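Local atomic coordinates of beta-galactoside alpha-2,6-sialyltransferase (Photobacterium sp., PDB entry 2Z4T), a protein that transfers sialic acid from a CMP-linked donor to the 6-position of galactose in beta-galactosides such as lactose, using a GT-B fold. Residues H204-L209 with D258-V263; V196-N201 with P211-L216; D251-G256 with H305-Y310. All blocks are in the same frame, centred on the assembly; numbering follows the deposited sequence.

Contact 1. Residues H204-L209 with D258-V263. With GAL (beta-D-galactopyranose), chain B.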
loop_
_atom_site.group_PDB
_atom_site.type_symbol
_atom_site.label_atom_id
_atom_site.label_comp_id
_atom_site.label_asym_id
_atom_site.label_seq_id
_atom_site.Cartn_x
_atom_site.Cartn_y
_atom_site.Cartn_z
ATOM N N HIS A 204 11.141 -2.346 7.420
ATOM C CA HIS A 204 11.303 -3.795 7.254
ATOM C C HIS A 204 11.761 -4.212 5.846
ATOM O O HIS A 204 11.628 -5.389 5.492
ATOM C CB HIS A 204 9.978 -4.505 7.579
ATOM C CG HIS A 204 9.581 -4.397 9.013
ATOM N ND1 HIS A 204 9.840 -5.391 9.931
ATOM C CD2 HIS A 204 8.984 -3.394 9.701
ATOM C CE1 HIS A 204 9.414 -5.005 11.121
ATOM N NE2 HIS A 204 8.902 -3.794 11.011
ATOM N N SER A 205 12.283 -3.256 5.059
ATOM C CA SER A 205 12.661 -3.517 3.656
ATOM C C SER A 205 13.561 -4.761 3.563
ATOM O O SER A 205 13.611 -5.411 2.504
ATOM C CB SER A 205 13.042 -2.285 2.804
ATOM O OG SER A 205 13.766 -1.296 3.514
ATOM N N PHE A 206 14.400 -5.024 4.566
ATOM C CA PHE A 206 15.766 -5.348 4.309
ATOM C C PHE A 206 15.351 -6.856 4.300
ATOM O O PHE A 206 15.579 -7.572 3.325
ATOM C CB PHE A 206 16.741 -5.114 5.471
ATOM C CG PHE A 206 18.051 -5.903 5.331
ATOM C CD1 PHE A 206 19.207 -5.287 4.869
ATOM C CD2 PHE A 206 18.101 -7.275 5.632
ATOM C CE1 PHE A 206 20.401 -6.011 4.711
ATOM C CE2 PHE A 206 19.286 -8.019 5.485
ATOM C CZ PHE A 206 20.440 -7.389 5.019
ATOM N N ASP A 207 14.655 -7.295 5.367
ATOM C CA ASP A 207 14.116 -8.663 5.499
ATOM C C ASP A 207 13.006 -9.031 4.512
ATOM O O ASP A 207 12.777 -10.214 4.257
ATOM C CB ASP A 207 13.563 -8.910 6.898
ATOM C CG ASP A 207 14.650 -9.197 7.936
ATOM O OD1 ASP A 207 15.770 -9.599 7.581
ATOM O OD2 ASP A 207 14.372 -9.014 9.137
ATOM N N ASN A 208 12.302 -8.040 3.971
ATOM C CA ASN A 208 11.336 -8.330 2.916
ATOM C C ASN A 208 11.975 -8.475 1.532
ATOM O O ASN A 208 11.517 -9.280 0.718
ATOM C CB ASN A 208 10.233 -7.277 2.871
ATOM C CG ASN A 208 9.296 -7.370 4.058
ATOM O OD1 ASN A 208 9.149 -8.434 4.680
ATOM N ND2 ASN A 208 8.641 -6.249 4.383
ATOM N N LEU A 209 13.021 -7.696 1.251
ATOM C CA LEU A 209 13.501 -7.592 -0.125
ATOM C C LEU A 209 14.752 -8.374 -0.375
ATOM O O LEU A 209 14.906 -8.964 -1.442
ATOM C CB LEU A 209 13.647 -6.149 -0.568
ATOM C CG LEU A 209 12.336 -5.365 -0.509
ATOM C CD1 LEU A 209 12.535 -4.046 -1.178
ATOM C CD2 LEU A 209 11.176 -6.103 -1.148
ATOM N N ASP A 258 27.689 -0.837 0.657
ATOM C CA ASP A 258 28.586 -1.966 0.371
ATOM C C ASP A 258 28.074 -3.215 1.073
ATOM O O ASP A 258 28.109 -4.319 0.517
ATOM C CB ASP A 258 30.024 -1.666 0.819
ATOM C CG ASP A 258 30.625 -0.472 0.090
ATOM O OD1 ASP A 258 30.380 -0.311 -1.126
ATOM O OD2 ASP A 258 31.352 0.306 0.733
ATOM N N TYR A 259 27.577 -3.012 2.291
ATOM C CA TYR A 259 27.065 -4.099 3.101
ATOM C C TYR A 259 25.872 -4.729 2.396
ATOM O O TYR A 259 25.859 -5.954 2.167
ATOM C CB TYR A 259 26.680 -3.615 4.502
ATOM C CG TYR A 259 25.929 -4.662 5.274
ATOM C CD1 TYR A 259 26.596 -5.735 5.877
ATOM C CD2 TYR A 259 24.539 -4.602 5.378
ATOM C CE1 TYR A 259 25.873 -6.714 6.578
ATOM C CE2 TYR A 259 23.828 -5.558 6.068
ATOM C CZ TYR A 259 24.487 -6.606 6.665
ATOM O OH TYR A 259 23.742 -7.540 7.344
ATOM N N LEU A 260 24.907 -3.881 2.038
ATOM C CA LEU A 260 23.695 -4.316 1.348
ATOM C C LEU A 260 24.052 -4.982 0.022
ATOM O O LEU A 260 23.552 -6.070 -0.285
ATOM C CB LEU A 260 22.705 -3.146 1.144
ATOM C CG LEU A 260 21.325 -3.455 0.556
ATOM C CD1 LEU A 260 20.587 -4.462 1.413
ATOM C CD2 LEU A 260 20.464 -2.213 0.401
ATOM N N GLU A 261 24.933 -4.341 -0.745
ATOM C CA GLU A 261 25.430 -4.914 -1.990
ATOM C C GLU A 261 26.034 -6.313 -1.820
ATOM O O GLU A 261 25.729 -7.211 -2.599
ATOM C CB GLU A 261 26.444 -3.988 -2.666
ATOM C CG GLU A 261 26.654 -4.349 -4.137
ATOM C CD GLU A 261 27.422 -3.302 -4.906
ATOM O OE1 GLU A 261 28.158 -2.507 -4.266
ATOM O OE2 GLU A 261 27.282 -3.281 -6.150
ATOM N N ASP A 262 26.876 -6.480 -0.801
ATOM C CA ASP A 262 27.533 -7.753 -0.523
ATOM C C ASP A 262 26.581 -8.843 -0.061
ATOM O O ASP A 262 26.793 -10.026 -0.366
ATOM C CB ASP A 262 28.650 -7.576 0.513
ATOM C CG ASP A 262 29.847 -6.830 -0.041
ATOM O OD1 ASP A 262 29.976 -6.720 -1.286
ATOM O OD2 ASP A 262 30.648 -6.337 0.776
ATOM N N VAL A 263 25.559 -8.448 0.695
ATOM C CA VAL A 263 24.546 -9.382 1.166
ATOM C C VAL A 263 23.751 -9.927 -0.037
ATOM O O VAL A 263 23.618 -11.140 -0.200
ATOM C CB VAL A 263 23.629 -8.726 2.239
ATOM C CG1 VAL A 263 22.362 -9.524 2.441
ATOM C CG2 VAL A 263 24.366 -8.562 3.562
HETATM C C1 GAL B . 5.179 -4.856 14.790
HETATM C C2 GAL B . 6.660 -4.662 14.470
HETATM C C3 GAL B . 6.987 -3.171 14.488
HETATM C C4 GAL B . 6.005 -2.391 13.603
HETATM C C5 GAL B . 4.550 -2.735 13.927
HETATM C C6 GAL B . 3.556 -2.141 12.925
HETATM O O2 GAL B . 7.446 -5.392 15.399
HETATM O O3 GAL B . 8.320 -2.956 14.047
HETATM O O4 GAL B . 6.296 -2.682 12.253
HETATM O O5 GAL B . 4.386 -4.131 13.875
HETATM O O6 GAL B . 3.496 -0.731 12.989
#

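Contact 2. Residues V196-N201 with P211-L216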
loop_
_atom_site.group_PDB
_atom_site.type_symbol
_atom_site.label_atom_id
_atom_site.label_comp_id
_atom_site.label_asym_id
_atom_site.label_seq_id
_atom_site.Cartn_x
_atom_site.Cartn_y
_atom_site.Cartn_z
ATOM N N VAL A 196 10.483 -6.638 -13.121
ATOM C CA VAL A 196 10.007 -6.759 -11.732
ATOM C C VAL A 196 9.946 -5.397 -11.032
ATOM O O VAL A 196 10.911 -4.621 -11.055
ATOM C CB VAL A 196 10.882 -7.727 -10.893
ATOM C CG1 VAL A 196 10.408 -7.772 -9.454
ATOM C CG2 VAL A 196 10.871 -9.115 -11.492
ATOM N N LYS A 197 8.793 -5.097 -10.444
ATOM C CA LYS A 197 8.685 -4.018 -9.455
ATOM C C LYS A 197 8.561 -4.612 -8.048
ATOM O O LYS A 197 7.898 -5.638 -7.853
ATOM C CB LYS A 197 7.481 -3.160 -9.746
ATOM C CG LYS A 197 7.703 -2.156 -10.838
ATOM C CD LYS A 197 6.357 -1.667 -11.335
ATOM C CE LYS A 197 6.328 -0.149 -11.559
ATOM N NZ LYS A 197 5.809 0.599 -10.368
ATOM N N LEU A 198 9.212 -3.983 -7.078
ATOM C CA LEU A 198 9.143 -4.446 -5.705
ATOM C C LEU A 198 8.682 -3.314 -4.814
ATOM O O LEU A 198 9.025 -2.137 -5.046
ATOM C CB LEU A 198 10.495 -4.978 -5.210
ATOM C CG LEU A 198 11.150 -6.158 -5.939
ATOM C CD1 LEU A 198 12.535 -6.406 -5.380
ATOM C CD2 LEU A 198 10.309 -7.447 -5.882
ATOM N N SER A 199 7.902 -3.672 -3.796
ATOM C CA SER A 199 7.377 -2.700 -2.874
ATOM C C SER A 199 7.384 -3.246 -1.451
ATOM O O SER A 199 6.932 -4.366 -1.196
ATOM C CB SER A 199 5.952 -2.283 -3.268
ATOM O OG SER A 199 5.506 -1.204 -2.450
ATOM N N SER A 200 7.874 -2.435 -0.521
ATOM C CA SER A 200 7.923 -2.848 0.863
ATOM C C SER A 200 7.717 -1.720 1.848
ATOM O O SER A 200 8.038 -0.556 1.563
ATOM C CB SER A 200 9.257 -3.520 1.186
ATOM O OG SER A 200 9.351 -3.783 2.581
ATOM N N ASN A 201 7.149 -2.104 2.996
ATOM C CA ASN A 201 7.377 -1.446 4.282
ATOM C C ASN A 201 8.859 -1.015 4.381
ATOM O O ASN A 201 9.761 -1.833 4.181
ATOM C CB ASN A 201 6.996 -2.444 5.394
ATOM C CG ASN A 201 7.158 -1.883 6.794
ATOM O OD1 ASN A 201 8.267 -1.521 7.213
ATOM N ND2 ASN A 201 6.053 -1.860 7.552
ATOM N N PRO A 211 15.810 -11.361 0.605
ATOM C CA PRO A 211 15.743 -12.753 0.113
ATOM C C PRO A 211 15.299 -12.831 -1.337
ATOM O O PRO A 211 15.662 -13.771 -2.030
ATOM C CB PRO A 211 14.710 -13.424 1.025
ATOM C CG PRO A 211 14.626 -12.548 2.209
ATOM C CD PRO A 211 14.872 -11.141 1.724
ATOM N N ILE A 212 14.541 -11.849 -1.798
ATOM C CA ILE A 212 14.110 -11.817 -3.185
ATOM C C ILE A 212 15.277 -11.385 -4.077
ATOM O O ILE A 212 15.560 -12.022 -5.095
ATOM C CB ILE A 212 12.943 -10.851 -3.404
ATOM C CG1 ILE A 212 11.722 -11.286 -2.581
ATOM C CG2 ILE A 212 12.613 -10.748 -4.921
ATOM C CD1 ILE A 212 10.667 -10.173 -2.393
ATOM N N LEU A 213 15.965 -10.317 -3.682
ATOM C CA LEU A 213 16.991 -9.748 -4.528
ATOM C C LEU A 213 18.210 -10.654 -4.674
ATOM O O LEU A 213 18.890 -10.632 -5.710
ATOM C CB LEU A 213 17.364 -8.343 -4.076
ATOM C CG LEU A 213 16.247 -7.339 -4.387
ATOM C CD1 LEU A 213 16.494 -6.051 -3.647
ATOM C CD2 LEU A 213 16.109 -7.092 -5.894
ATOM N N LYS A 214 18.472 -11.489 -3.678
ATOM C CA LYS A 214 19.620 -12.340 -3.824
ATOM C C LYS A 214 19.377 -13.556 -4.696
ATOM O O LYS A 214 20.310 -14.140 -5.195
ATOM C CB LYS A 214 20.296 -12.640 -2.496
ATOM C CG LYS A 214 19.606 -13.528 -1.555
ATOM C CD LYS A 214 20.469 -13.607 -0.263
ATOM C CE LYS A 214 21.519 -14.722 -0.340
ATOM N NZ LYS A 214 22.155 -14.948 0.996
ATOM N N GLU A 215 18.115 -13.905 -4.917
ATOM C CA GLU A 215 17.764 -14.908 -5.922
ATOM C C GLU A 215 17.809 -14.300 -7.306
ATOM O O GLU A 215 18.513 -14.795 -8.181
ATOM C CB GLU A 215 16.375 -15.489 -5.668
ATOM C CG GLU A 215 16.261 -16.297 -4.404
ATOM C CD GLU A 215 17.292 -17.398 -4.318
ATOM O OE1 GLU A 215 17.422 -18.177 -5.292
ATOM O OE2 GLU A 215 17.982 -17.474 -3.272
ATOM N N LEU A 216 17.070 -13.216 -7.486
ATOM C CA LEU A 216 16.988 -12.488 -8.750
ATOM C C LEU A 216 18.333 -11.976 -9.282
ATOM O O LEU A 216 18.529 -11.862 -10.498
ATOM C CB LEU A 216 16.012 -11.315 -8.610
ATOM C CG LEU A 216 14.545 -11.717 -8.484
ATOM C CD1 LEU A 216 13.617 -10.507 -8.561
ATOM C CD2 LEU A 216 14.199 -12.732 -9.579
#

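Contact 3. Residues D251-G256 with H305-Y310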
loop_
_atom_site.group_PDB
_atom_site.type_symbol
_atom_site.label_atom_id
_atom_site.label_comp_id
_atom_site.label_asym_id
_atom_site.label_seq_id
_atom_site.Cartn_x
_atom_site.Cartn_y
_atom_site.Cartn_z
ATOM N N ASP A 251 29.600 8.578 5.987
ATOM C CA ASP A 251 30.397 7.357 6.111
ATOM C C ASP A 251 29.519 6.124 6.395
ATOM O O ASP A 251 29.673 5.106 5.716
ATOM C CB ASP A 251 31.491 7.515 7.171
ATOM C CG ASP A 251 32.615 8.477 6.733
ATOM O OD1 ASP A 251 32.738 8.765 5.519
ATOM O OD2 ASP A 251 33.386 8.945 7.604
ATOM N N ASN A 252 28.590 6.228 7.355
ATOM C CA ASN A 252 27.744 5.100 7.767
ATOM C C ASN A 252 26.855 4.616 6.643
ATOM O O ASN A 252 26.688 3.418 6.432
ATOM C CB ASN A 252 26.852 5.463 8.960
ATOM C CG ASN A 252 27.571 5.341 10.306
ATOM O OD1 ASN A 252 28.495 6.098 10.615
ATOM N ND2 ASN A 252 27.131 4.395 11.116
ATOM N N LEU A 253 26.278 5.566 5.927
ATOM C CA LEU A 253 25.415 5.249 4.802
ATOM C C LEU A 253 26.175 4.543 3.676
ATOM O O LEU A 253 25.655 3.590 3.088
ATOM C CB LEU A 253 24.698 6.500 4.296
ATOM C CG LEU A 253 23.699 7.108 5.281
ATOM C CD1 LEU A 253 23.432 8.557 4.940
ATOM C CD2 LEU A 253 22.407 6.308 5.284
ATOM N N LYS A 254 27.393 5.001 3.388
ATOM C CA LYS A 254 28.209 4.376 2.343
ATOM C C LYS A 254 28.635 2.955 2.726
ATOM O O LYS A 254 28.684 2.058 1.888
ATOM C CB LYS A 254 29.441 5.230 2.016
ATOM C CG LYS A 254 29.151 6.455 1.159
ATOM C CD LYS A 254 30.322 7.428 1.250
ATOM C CE LYS A 254 30.379 8.420 0.078
ATOM N NZ LYS A 254 31.576 9.320 0.234
ATOM N N ILE A 255 28.952 2.761 3.997
ATOM C CA ILE A 255 29.208 1.428 4.515
ATOM C C ILE A 255 27.927 0.613 4.371
ATOM O O ILE A 255 27.985 -0.563 4.023
ATOM C CB ILE A 255 29.708 1.473 5.972
ATOM C CG1 ILE A 255 31.143 2.012 5.987
ATOM C CG2 ILE A 255 29.614 0.092 6.629
ATOM C CD1 ILE A 255 31.617 2.556 7.355
ATOM N N GLY A 256 26.780 1.257 4.601
ATOM C CA GLY A 256 25.490 0.648 4.346
ATOM C C GLY A 256 25.307 0.102 2.929
ATOM O O GLY A 256 24.821 -1.020 2.761
ATOM N N HIS A 305 19.795 16.565 7.148
ATOM C CA HIS A 305 20.062 17.083 5.793
ATOM C C HIS A 305 21.011 16.167 5.011
ATOM O O HIS A 305 20.792 15.934 3.813
ATOM C CB HIS A 305 20.586 18.531 5.816
ATOM C CG HIS A 305 19.573 19.547 6.256
ATOM N ND1 HIS A 305 19.802 20.903 6.179
ATOM C CD2 HIS A 305 18.327 19.410 6.770
ATOM C CE1 HIS A 305 18.747 21.559 6.635
ATOM N NE2 HIS A 305 17.836 20.676 6.998
ATOM N N GLU A 306 22.033 15.629 5.686
ATOM C CA GLU A 306 22.937 14.634 5.060
ATOM C C GLU A 306 22.152 13.450 4.479
ATOM O O GLU A 306 22.397 13.036 3.337
ATOM C CB GLU A 306 23.993 14.111 6.045
ATOM C CG GLU A 306 25.386 14.671 5.887
ATOM C CD GLU A 306 26.297 14.311 7.076
ATOM O OE1 GLU A 306 27.201 13.451 6.907
ATOM O OE2 GLU A 306 26.096 14.880 8.188
ATOM N N LEU A 307 21.207 12.915 5.256
ATOM C CA LEU A 307 20.401 11.781 4.789
ATOM C C LEU A 307 19.502 12.199 3.634
ATOM O O LEU A 307 19.395 11.487 2.627
ATOM C CB LEU A 307 19.577 11.152 5.922
ATOM C CG LEU A 307 18.707 9.981 5.465
ATOM C CD1 LEU A 307 19.564 8.833 4.994
ATOM C CD2 LEU A 307 17.793 9.538 6.564
ATOM N N ARG A 308 18.873 13.364 3.786
ATOM C CA ARG A 308 18.086 13.960 2.712
ATOM C C ARG A 308 18.899 14.091 1.406
ATOM O O ARG A 308 18.416 13.674 0.348
ATOM C CB ARG A 308 17.415 15.261 3.173
ATOM C CG ARG A 308 17.704 16.461 2.324
ATOM C CD ARG A 308 16.499 17.274 2.011
ATOM N NE ARG A 308 16.351 18.442 2.882
ATOM C CZ ARG A 308 17.213 19.458 3.000
ATOM N NH1 ARG A 308 18.365 19.472 2.342
ATOM N NH2 ARG A 308 16.925 20.463 3.820
ATOM N N ASP A 309 20.130 14.618 1.496
ATOM C CA ASP A 309 21.075 14.647 0.356
ATOM C C ASP A 309 21.281 13.265 -0.221
ATOM O O ASP A 309 21.265 13.087 -1.437
ATOM C CB ASP A 309 22.473 15.155 0.763
ATOM C CG ASP A 309 22.510 16.645 1.025
ATOM O OD1 ASP A 309 21.488 17.319 0.746
ATOM O OD2 ASP A 309 23.565 17.136 1.517
ATOM N N TYR A 310 21.501 12.300 0.671
ATOM C CA TYR A 310 21.884 10.953 0.286
ATOM C C TYR A 310 20.771 10.216 -0.462
ATOM O O TYR A 310 21.051 9.481 -1.426
ATOM C CB TYR A 310 22.315 10.166 1.516
ATOM C CG TYR A 310 23.016 8.873 1.202
ATOM C CD1 TYR A 310 24.392 8.850 0.926
ATOM C CD2 TYR A 310 22.315 7.661 1.185
ATOM C CE1 TYR A 310 25.058 7.655 0.645
ATOM C CE2 TYR A 310 22.967 6.474 0.913
ATOM C CZ TYR A 310 24.346 6.472 0.641
ATOM O OH TYR A 310 24.998 5.290 0.363
#

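Contact 1. Residues H204-L209 with D258-V263
Phe206 reaches across from helix 205-216 and lodges the far end of its ring among Tyr259, Leu260 and Val263 of helix 249-265. With CG anti to the backbone N (chi1 160°), the ring is carried straight out toward the second helix, and that reach matters because the two segment axes stay 12.5 Å apart. The tight part is gathered round CE1 and CZ. Phe206 CE1 lies 3.6 Å from Leu260 CD1, and Phe206 CE1 is also 3.7 Å from Tyr259 CE2, the tyrosine side chain standing roughly perpendicular to that of Phe206. Val263 arrives from the opposite direction, its CG1 standing 3.9 Å from Phe206 CZ. Tyr259 is steadied in turn: Val263 CG2 lies over one face of its ring, toward the rim, and its hydroxyl is hydrogen-bonded to Asp270 O and Asn273 N.

The looser side is the outer surface of helix 249-265, where Asp258 is exposed and Glu261 pairs with Lys257, neither meeting Phe206. At the other end of 204-209 the chemistry turns polar. His204, the N-cap residue, hydrogen-bonds through NE2 to O4 of the bound galactose at 3.1 Å and shares a second bond with its O3, which lies in the ring plane at the edge. His175 NE2 is hydrogen-bonded to His204 ND1, which, with the two sugar bonds at NE2, helps set the rotation of the imidazole. The residue capping this helix thus holds the acceptor sugar by directional bonds, while the first turn packs against 258-263 through apolar side chains alone.

Contact 2. Residues V196-N201 with P211-L216
In Leu198, chi1 of -60° carries the fork toward helix 205-216 and chi2 of 174° turns its two methyls to separate partners there; Ile212, whose CG2 stands anti to the backbone N, turns that methyl back to the strand. Leu198 CD2 and Ile212 CG2 come within 4.1 Å. The other branch packs closer, with Leu198 CD1 3.7 Å from Leu213 CD2, and in both pairs the side chains lie alongside, pointing opposite ways. A turn further along the helix, Leu216 CD1 approaches Val196 CG2 at 4.3 Å, a lighter touch.

This is the first half of a beta-alpha-beta crossover, strand 194-201, helix 205-216, strand 222-230, in the Rossmann-like manner of a GT-B domain: the helix segment runs back at 160° to the strand and covers one side of the parallel strands here, part of a larger mixed sheet. Val224 of the next strand also meets Leu213, while Ile184 of helix 178-190 touches Leu216. Toward the end of the strand the apolar layer gives way to polar groups. Ser200 OG donates to Asn201 O at 2.6 Å and is also bonded to Asn208 ND2, and Asn201 ND2 is hydrogen-bonded to Asp122 and to Asp232, which also binds the galactose.

Contact 3. Residues D251-G256 with H305-Y310
Segments 251-256 of helix 249-265 and 305-310 of helix 305-311 run broadly parallel, their axes 11.2 Å apart at closest approach and crossing at -36°, with Leu253 CA and Tyr310 CA, 8.1 Å apart, the nearest pair. Leu253 is the buried centre of the contact. Its CB sits over the middle of one face of the Tyr310 ring, 3.7 Å from the centroid and 13° off the normal, a well-aligned CH-pi contact. Further out, Leu253 CD1 lies 3.8 Å from Tyr310 CG, so the leucine extends from the ring centre toward its attachment carbon. Tyr310 CG is anti to the backbone N (chi1 -167°), which extends the ring toward the facing helix. Leu307 also meets Leu253, roughly perpendicular to it, with Leu307 CD1 3.8 Å from Leu253 CD2; Trp243 and Leu240 of helix 234-243 touch Leu253 and Leu307 respectively. Lys254 borders the ring more loosely, with CG 4.3 Å from Tyr310 CE1.

The phenol oxygen is hydrogen-bonded to Asn281 ND2, and Lys284 makes a cation-pi contact with the same ring. Tyr310 therefore joins two kinds of surroundings: one face packs on Leu253 carbon, while the hydroxyl binds Asn281 and the ring also meets the charge of Lys284.

Along the chain the strand of contact 2 comes first, followed by helix 205-216, which serves contact 1 with its opening turn and contact 2 with its last. Helix 249-265 is shared likewise: residues 251-256 enter contact 3 and 258-263 contact 1; residues 305-310 come last. Contacts 1 and 2 have centres about 10 Å apart and touch where the first turn of the helix meets the end of the strand; the centres of contacts 1 and 3 are about 16 Å apart, and contacts 2 and 3, with centres about 22 Å apart, do not meet. Strand 194-201, helix 205-216, helix 249-265 and helix 305-311 are thus linked in turn by contacts 2, 1 and 3, all in the Rossmann-like domain of the GT-B fold that holds the galactose.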